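Local coordinates for DUF2442 domain-containing protein (Nitrosomonas europaea, PDB 2AUW) that is of unknown function but may bind DNA, at residues Pro19-Thr24 / Val31-Val36. Sequence-based numbering, arbitrary orientation.
Sequences PYRLRT and VLEVDV
The guanidinium of Arg-21 lies with one face over the backbone carbonyl carbon of Glu-33, while OE1 of the same glutamate sits at its edge, in plane. Arg-23 meets this carboxylate differently: OE2 stands over a face of its guanidinium, and CG1 of Val-31 packs at the edge. Between them the two arginines clasp Glu-33 on one surface of an antiparallel beta hairpin, the second and third strands of a three-stranded sheet. In the conformer modelled here, NE of Arg-21 gives a nearly straight bond (173°) to the anti lone pair of Glu-33 OE1, 2.8 Å away. Arg-23 swings its chain round at chi3 (-50°) to set NH1 against Glu-33 OE2, an ionic contact over the face whose exact closeness is doubtful, closing a three-residue salt-bridge network that would probably steady the carboxylate's negative charge.

The opposite surface, with Leu-22, Thr-24, Leu-32 and Val-34, is largely apolar and mostly buried. CB of Leu-22 meets CG1 of Val-34 at 4.1 Å, and the side chains of Leu-22 and Val-36 cross at about a right angle, CD1 against CG1; Phe-55 touches both, while helix 76-86 packs on Leu-32 and Val-34. Backbone bonds join Leu-22 with Val-34 and Thr-24 with Leu-32. Where the ladder runs out, Val-36 N, just ahead of helix 37-42, still bonds straight to Tyr-20 O at 3.0 Å. At the far end, chi1 of 53° turns OG1 of Thr-24 back toward Leu-32, whose O accepts from Thr-24 N and OG1 on opposite faces of its carbonyl plane, each at 2.7 Å.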
loop_
_atom_site.group_PDB
_atom_site.type_symbol
_atom_site.label_atom_id
_atom_site.label_comp_id
_atom_site.label_asym_id
_atom_site.label_seq_id
_atom_site.Cartn_x
_atom_site.Cartn_y
_atom_site.Cartn_z
ATOM N N PRO B 19 -28.751 21.945 -15.967
ATOM C CA PRO B 19 -29.248 20.589 -15.663
ATOM C C PRO B 19 -29.134 19.647 -16.864
ATOM O O PRO B 19 -29.527 20.031 -17.965
ATOM C CB PRO B 19 -30.716 20.816 -15.294
ATOM C CG PRO B 19 -30.815 22.264 -14.906
ATOM C CD PRO B 19 -29.735 22.997 -15.628
ATOM N N TYR B 20 -28.587 18.437 -16.683
ATOM C CA TYR B 20 -28.175 17.922 -15.379
ATOM C C TYR B 20 -26.698 17.588 -15.372
ATOM O O TYR B 20 -26.294 16.483 -14.976
ATOM C CB TYR B 20 -29.012 16.701 -14.992
ATOM C CG TYR B 20 -30.454 17.077 -14.809
ATOM C CD1 TYR B 20 -31.365 16.950 -15.875
ATOM C CD2 TYR B 20 -30.903 17.596 -13.602
ATOM C CE1 TYR B 20 -32.707 17.318 -15.727
ATOM C CE2 TYR B 20 -32.250 17.971 -13.436
ATOM C CZ TYR B 20 -33.143 17.819 -14.513
ATOM O OH TYR B 20 -34.459 18.196 -14.360
ATOM N N ARG B 21 -25.889 18.545 -15.820
ATOM C CA ARG B 21 -24.437 18.350 -15.939
ATOM C C ARG B 21 -23.668 18.951 -14.757
ATOM O O ARG B 21 -24.006 20.038 -14.285
ATOM C CB ARG B 21 -23.930 18.947 -17.249
ATOM C CG ARG B 21 -22.566 18.446 -17.693
ATOM C CD ARG B 21 -22.317 18.800 -19.140
ATOM N NE ARG B 21 -21.029 18.324 -19.652
ATOM C CZ ARG B 21 -20.836 17.136 -20.228
ATOM N NH1 ARG B 21 -21.848 16.290 -20.365
ATOM N NH2 ARG B 21 -19.628 16.788 -20.677
ATOM N N LEU B 22 -22.639 18.235 -14.290
ATOM C CA LEU B 22 -21.767 18.711 -13.198
ATOM C C LEU B 22 -20.354 18.898 -13.705
ATOM O O LEU B 22 -19.962 18.262 -14.664
ATOM C CB LEU B 22 -21.766 17.724 -12.030
ATOM C CG LEU B 22 -23.083 17.321 -11.368
ATOM C CD1 LEU B 22 -22.847 16.062 -10.525
ATOM C CD2 LEU B 22 -23.711 18.473 -10.551
ATOM N N ARG B 23 -19.584 19.799 -13.077
ATOM C CA ARG B 23 -18.159 19.881 -13.331
ATOM C C ARG B 23 -17.443 19.441 -12.035
ATOM O O ARG B 23 -17.739 19.958 -10.957
ATOM C CB ARG B 23 -17.734 21.307 -13.708
ATOM C CG ARG B 23 -16.238 21.406 -13.973
ATOM C CD ARG B 23 -15.781 22.846 -14.171
ATOM N NE ARG B 23 -16.626 23.531 -15.137
ATOM C CZ ARG B 23 -16.557 23.379 -16.457
ATOM N NH1 ARG B 23 -15.654 22.566 -16.998
ATOM N NH2 ARG B 23 -17.396 24.063 -17.241
ATOM N N THR B 24 -16.533 18.481 -12.151
ATOM C CA THR B 24 -15.900 17.875 -10.957
ATOM C C THR B 24 -14.406 18.109 -11.066
ATOM O O THR B 24 -13.842 17.916 -12.127
ATOM C CB THR B 24 -16.197 16.355 -10.839
ATOM O OG1 THR B 24 -15.831 15.697 -12.066
ATOM C CG2 THR B 24 -17.695 16.138 -10.566
ATOM N N VAL B 31 -10.197 17.990 -14.393
ATOM C CA VAL B 31 -11.460 18.706 -14.300
ATOM C C VAL B 31 -12.375 18.003 -15.318
ATOM O O VAL B 31 -12.097 17.987 -16.509
ATOM C CB VAL B 31 -11.319 20.212 -14.617
ATOM C CG1 VAL B 31 -12.698 20.894 -14.540
ATOM C CG2 VAL B 31 -10.360 20.869 -13.630
ATOM N N LEU B 32 -13.379 17.309 -14.809
ATOM C CA LEU B 32 -14.185 16.398 -15.644
ATOM C C LEU B 32 -15.646 16.767 -15.502
ATOM O O LEU B 32 -16.138 16.998 -14.409
ATOM C CB LEU B 32 -14.002 14.936 -15.193
ATOM C CG LEU B 32 -12.584 14.395 -15.031
ATOM C CD1 LEU B 32 -12.646 13.006 -14.420
ATOM C CD2 LEU B 32 -11.911 14.359 -16.375
ATOM N N GLU B 33 -16.351 16.786 -16.615
ATOM C CA GLU B 33 -17.780 17.031 -16.581
ATOM C C GLU B 33 -18.512 15.700 -16.729
ATOM O O GLU B 33 -18.004 14.742 -17.310
ATOM C CB GLU B 33 -18.213 18.023 -17.677
ATOM C CG GLU B 33 -17.641 19.477 -17.476
ATOM C CD GLU B 33 -18.067 20.477 -18.566
ATOM O OE1 GLU B 33 -18.965 20.165 -19.381
ATOM O OE2 GLU B 33 -17.493 21.598 -18.586
ATOM N N VAL B 34 -19.727 15.667 -16.210
ATOM C CA VAL B 34 -20.466 14.403 -16.198
ATOM C C VAL B 34 -21.959 14.697 -16.106
ATOM O O VAL B 34 -22.394 15.556 -15.310
ATOM C CB VAL B 34 -20.021 13.533 -14.993
ATOM C CG1 VAL B 34 -20.299 14.238 -13.676
ATOM C CG2 VAL B 34 -20.687 12.101 -15.042
ATOM N N ASP B 35 -22.739 13.963 -16.890
ATOM C CA ASP B 35 -24.201 14.087 -16.837
ATOM C C ASP B 35 -24.730 13.073 -15.837
ATOM O O ASP B 35 -24.326 11.889 -15.856
ATOM C CB ASP B 35 -24.788 13.819 -18.219
ATOM C CG ASP B 35 -26.215 14.319 -18.354
ATOM O OD1 ASP B 35 -27.109 13.787 -17.690
ATOM O OD2 ASP B 35 -26.427 15.260 -19.125
ATOM N N VAL B 36 -25.606 13.528 -14.946
ATOM C CA VAL B 36 -26.242 12.636 -13.974
ATOM C C VAL B 36 -27.772 12.573 -14.159
ATOM O O VAL B 36 -28.450 12.030 -13.317
ATOM C CB VAL B 36 -25.912 12.976 -12.492
ATOM C CG1 VAL B 36 -24.437 12.698 -12.191
ATOM C CG2 VAL B 36 -26.282 14.460 -12.162
HETATM O O HOH W 1 -28.651 16.666 -18.780
#